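Local coordinates for protein GH62 arabinofuranosidase (Podospora anserina, PDB 4N4B) that probably removes terminal arabinofuranosyl side groups from xylan, as an alpha-L-arabinofuranosidase of glycoside hydrolase family 62, at residues 26-31 and 269-274. Numbering follows the deposited sequence. Where two conformers were deposited one is given.
Sequences WQWTST and SNNVQF
Trp28 and Val272 pair in parallel register, as do Thr29 with Gln273 and Ser30 with Phe274, and three backbone hydrogen bonds join the two segments. Trp28 uses both N and O, bonding to the residues that flank its partner Val272: Asn271 O (3.0 Å from Trp28 N) and Gln273 N. Ser30 N continues the pattern to Gln273 O at 2.8 Å, whereas Thr29 turns its backbone bonds to Ala331 of strand 326-332.

Where this pattern ends, a side-chain amide replaces the main chain. Asn271 ND2 donates to Trp26 O (2.9 Å), coming from above the carbonyl plane through a bent bond, N-H...O 140°. With CG set between its backbone N and carbonyl carbon (chi1 73°), Asn271 swings its amide alongside the Trp28 indole, the planes 76° apart. The amide is fixed further by Arg268 N, which binds OD1, and by Trp266 O, which takes ND2 and also Trp28 NE1.

Apolar contacts line the face carrying Trp28, Val272, Ser30 and Phe274. Ser30 CB sits over the Phe274 ring in a CH-pi contact, 3.9 Å from its centroid, and also meets Val272 CG1 at 3.6 Å. Ile330 touches Trp28, Ser30 and Val272.

Strand 28-30 pairs antiparallel with 326-332, completing the last blade and closing the five-bladed beta-propeller characteristic of GH62; 272-274 adds a short parallel edge strand on its other side.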
loop_
_atom_site.group_PDB
_atom_site.type_symbol
_atom_site.label_atom_id
_atom_site.label_comp_id
_atom_site.label_asym_id
_atom_site.label_seq_id
_atom_site.Cartn_x
_atom_site.Cartn_y
_atom_site.Cartn_z
ATOM N N TRP A 26 17.526 9.395 -2.754
ATOM C CA TRP A 26 16.320 9.536 -3.560
ATOM C C TRP A 26 15.861 11.001 -3.572
ATOM O O TRP A 26 15.924 11.677 -2.565
ATOM C CB TRP A 26 15.163 8.690 -2.894
ATOM C CG TRP A 26 15.413 7.202 -3.056
ATOM C CD1 TRP A 26 16.406 6.502 -2.453
ATOM C CD2 TRP A 26 14.805 6.346 -4.009
ATOM N NE1 TRP A 26 16.396 5.220 -2.925
ATOM C CE2 TRP A 26 15.459 5.080 -3.879
ATOM C CE3 TRP A 26 13.784 6.493 -4.935
ATOM C CZ2 TRP A 26 15.112 3.993 -4.669
ATOM C CZ3 TRP A 26 13.413 5.411 -5.680
ATOM C CH2 TRP A 26 14.145 4.171 -5.595
ATOM N N GLN A 27 15.321 11.381 -4.724
ATOM C CA GLN A 27 14.739 12.715 -4.935
ATOM C C GLN A 27 13.474 12.597 -5.731
ATOM O O GLN A 27 13.394 11.800 -6.674
ATOM C CB GLN A 27 15.718 13.656 -5.665
ATOM C CG GLN A 27 17.122 13.785 -5.039
ATOM C CD GLN A 27 17.198 14.413 -3.659
ATOM O OE1 GLN A 27 18.108 14.169 -2.846
ATOM N NE2 GLN A 27 16.214 15.174 -3.372
ATOM N N TRP A 28 12.482 13.427 -5.394
ATOM C CA TRP A 28 11.128 13.389 -5.956
ATOM C C TRP A 28 10.564 14.723 -6.325
ATOM O O TRP A 28 10.895 15.714 -5.687
ATOM C CB TRP A 28 10.207 12.736 -4.958
ATOM C CG TRP A 28 10.549 11.410 -4.441
ATOM C CD1 TRP A 28 11.257 11.180 -3.306
ATOM C CD2 TRP A 28 10.158 10.128 -4.952
ATOM N NE1 TRP A 28 11.406 9.816 -3.105
ATOM C CE2 TRP A 28 10.669 9.159 -4.063
ATOM C CE3 TRP A 28 9.366 9.715 -6.056
ATOM C CZ2 TRP A 28 10.458 7.797 -4.288
ATOM C CZ3 TRP A 28 9.125 8.375 -6.236
ATOM C CH2 TRP A 28 9.719 7.450 -5.356
ATOM N N THR A 29 9.672 14.715 -7.279
ATOM C CA THR A 29 8.792 15.849 -7.585
ATOM C C THR A 29 7.363 15.400 -7.289
ATOM O O THR A 29 6.922 14.321 -7.796
ATOM C CB THR A 29 8.893 16.158 -9.087
ATOM O OG1 THR A 29 10.141 16.852 -9.286
ATOM C CG2 THR A 29 7.712 17.030 -9.579
ATOM N N SER A 30 6.584 16.201 -6.567
ATOM C CA SER A 30 5.168 15.914 -6.248
ATOM C C SER A 30 4.154 16.747 -7.058
ATOM O O SER A 30 4.409 17.947 -7.304
ATOM C CB SER A 30 4.919 16.158 -4.762
ATOM O OG SER A 30 3.601 15.828 -4.427
ATOM N N THR A 31 3.056 16.123 -7.364
ATOM C CA THR A 31 1.841 16.845 -7.806
ATOM C C THR A 31 1.187 17.560 -6.613
ATOM O O THR A 31 1.579 17.365 -5.461
ATOM C CB THR A 31 0.805 15.863 -8.403
ATOM O OG1 THR A 31 0.279 15.008 -7.346
ATOM C CG2 THR A 31 1.391 15.012 -9.515
ATOM N N SER A 269 9.541 14.810 3.656
ATOM C CA SER A 269 9.482 16.240 3.327
ATOM C C SER A 269 10.796 16.771 2.803
ATOM O O SER A 269 10.814 17.688 1.984
ATOM C CB SER A 269 9.081 17.083 4.496
ATOM O OG SER A 269 9.963 16.967 5.561
ATOM N N ASN A 270 11.927 16.270 3.259
ATOM C CA ASN A 270 13.201 16.766 2.848
ATOM C C ASN A 270 13.739 16.305 1.512
ATOM O O ASN A 270 14.803 16.778 1.077
ATOM C CB ASN A 270 14.261 16.639 3.948
ATOM C CG ASN A 270 14.504 15.207 4.347
ATOM O OD1 ASN A 270 13.604 14.375 4.403
ATOM N ND2 ASN A 270 15.737 14.908 4.710
ATOM N N ASN A 271 13.041 15.393 0.837
ATOM C CA ASN A 271 13.466 15.010 -0.517
ATOM C C ASN A 271 12.356 15.020 -1.544
ATOM O O ASN A 271 12.485 14.460 -2.604
ATOM C CB ASN A 271 14.259 13.685 -0.532
ATOM C CG ASN A 271 13.370 12.443 -0.305
ATOM O OD1 ASN A 271 12.198 12.581 0.132
ATOM N ND2 ASN A 271 13.920 11.248 -0.574
ATOM N N VAL A 272 11.295 15.739 -1.246
ATOM C CA VAL A 272 10.162 15.922 -2.151
ATOM C C VAL A 272 9.960 17.396 -2.488
ATOM O O VAL A 272 9.752 18.182 -1.625
ATOM C CB VAL A 272 8.849 15.333 -1.547
ATOM C CG1 VAL A 272 7.626 15.592 -2.453
ATOM C CG2 VAL A 272 8.977 13.847 -1.301
ATOM N N GLN A 273 10.063 17.719 -3.769
ATOM C CA GLN A 273 9.865 19.056 -4.279
ATOM C C GLN A 273 8.470 19.179 -4.837
ATOM O O GLN A 273 8.068 18.382 -5.565
ATOM C CB GLN A 273 10.877 19.309 -5.390
ATOM C CG GLN A 273 10.831 20.717 -5.989
ATOM C CD GLN A 273 11.923 20.909 -7.020
ATOM O OE1 GLN A 273 12.859 21.586 -6.762
ATOM N NE2 GLN A 273 11.803 20.304 -8.125
ATOM N N PHE A 274 7.784 20.243 -4.465
ATOM C CA PHE A 274 6.466 20.484 -4.963
ATOM C C PHE A 274 6.478 21.426 -6.135
ATOM O O PHE A 274 7.172 22.369 -6.103
ATOM C CB PHE A 274 5.571 20.985 -3.816
ATOM C CG PHE A 274 5.272 19.915 -2.799
ATOM C CD1 PHE A 274 6.194 19.579 -1.861
ATOM C CD2 PHE A 274 4.099 19.201 -2.866
ATOM C CE1 PHE A 274 5.938 18.575 -0.976
ATOM C CE2 PHE A 274 3.836 18.206 -1.991
ATOM C CZ PHE A 274 4.749 17.880 -1.048
#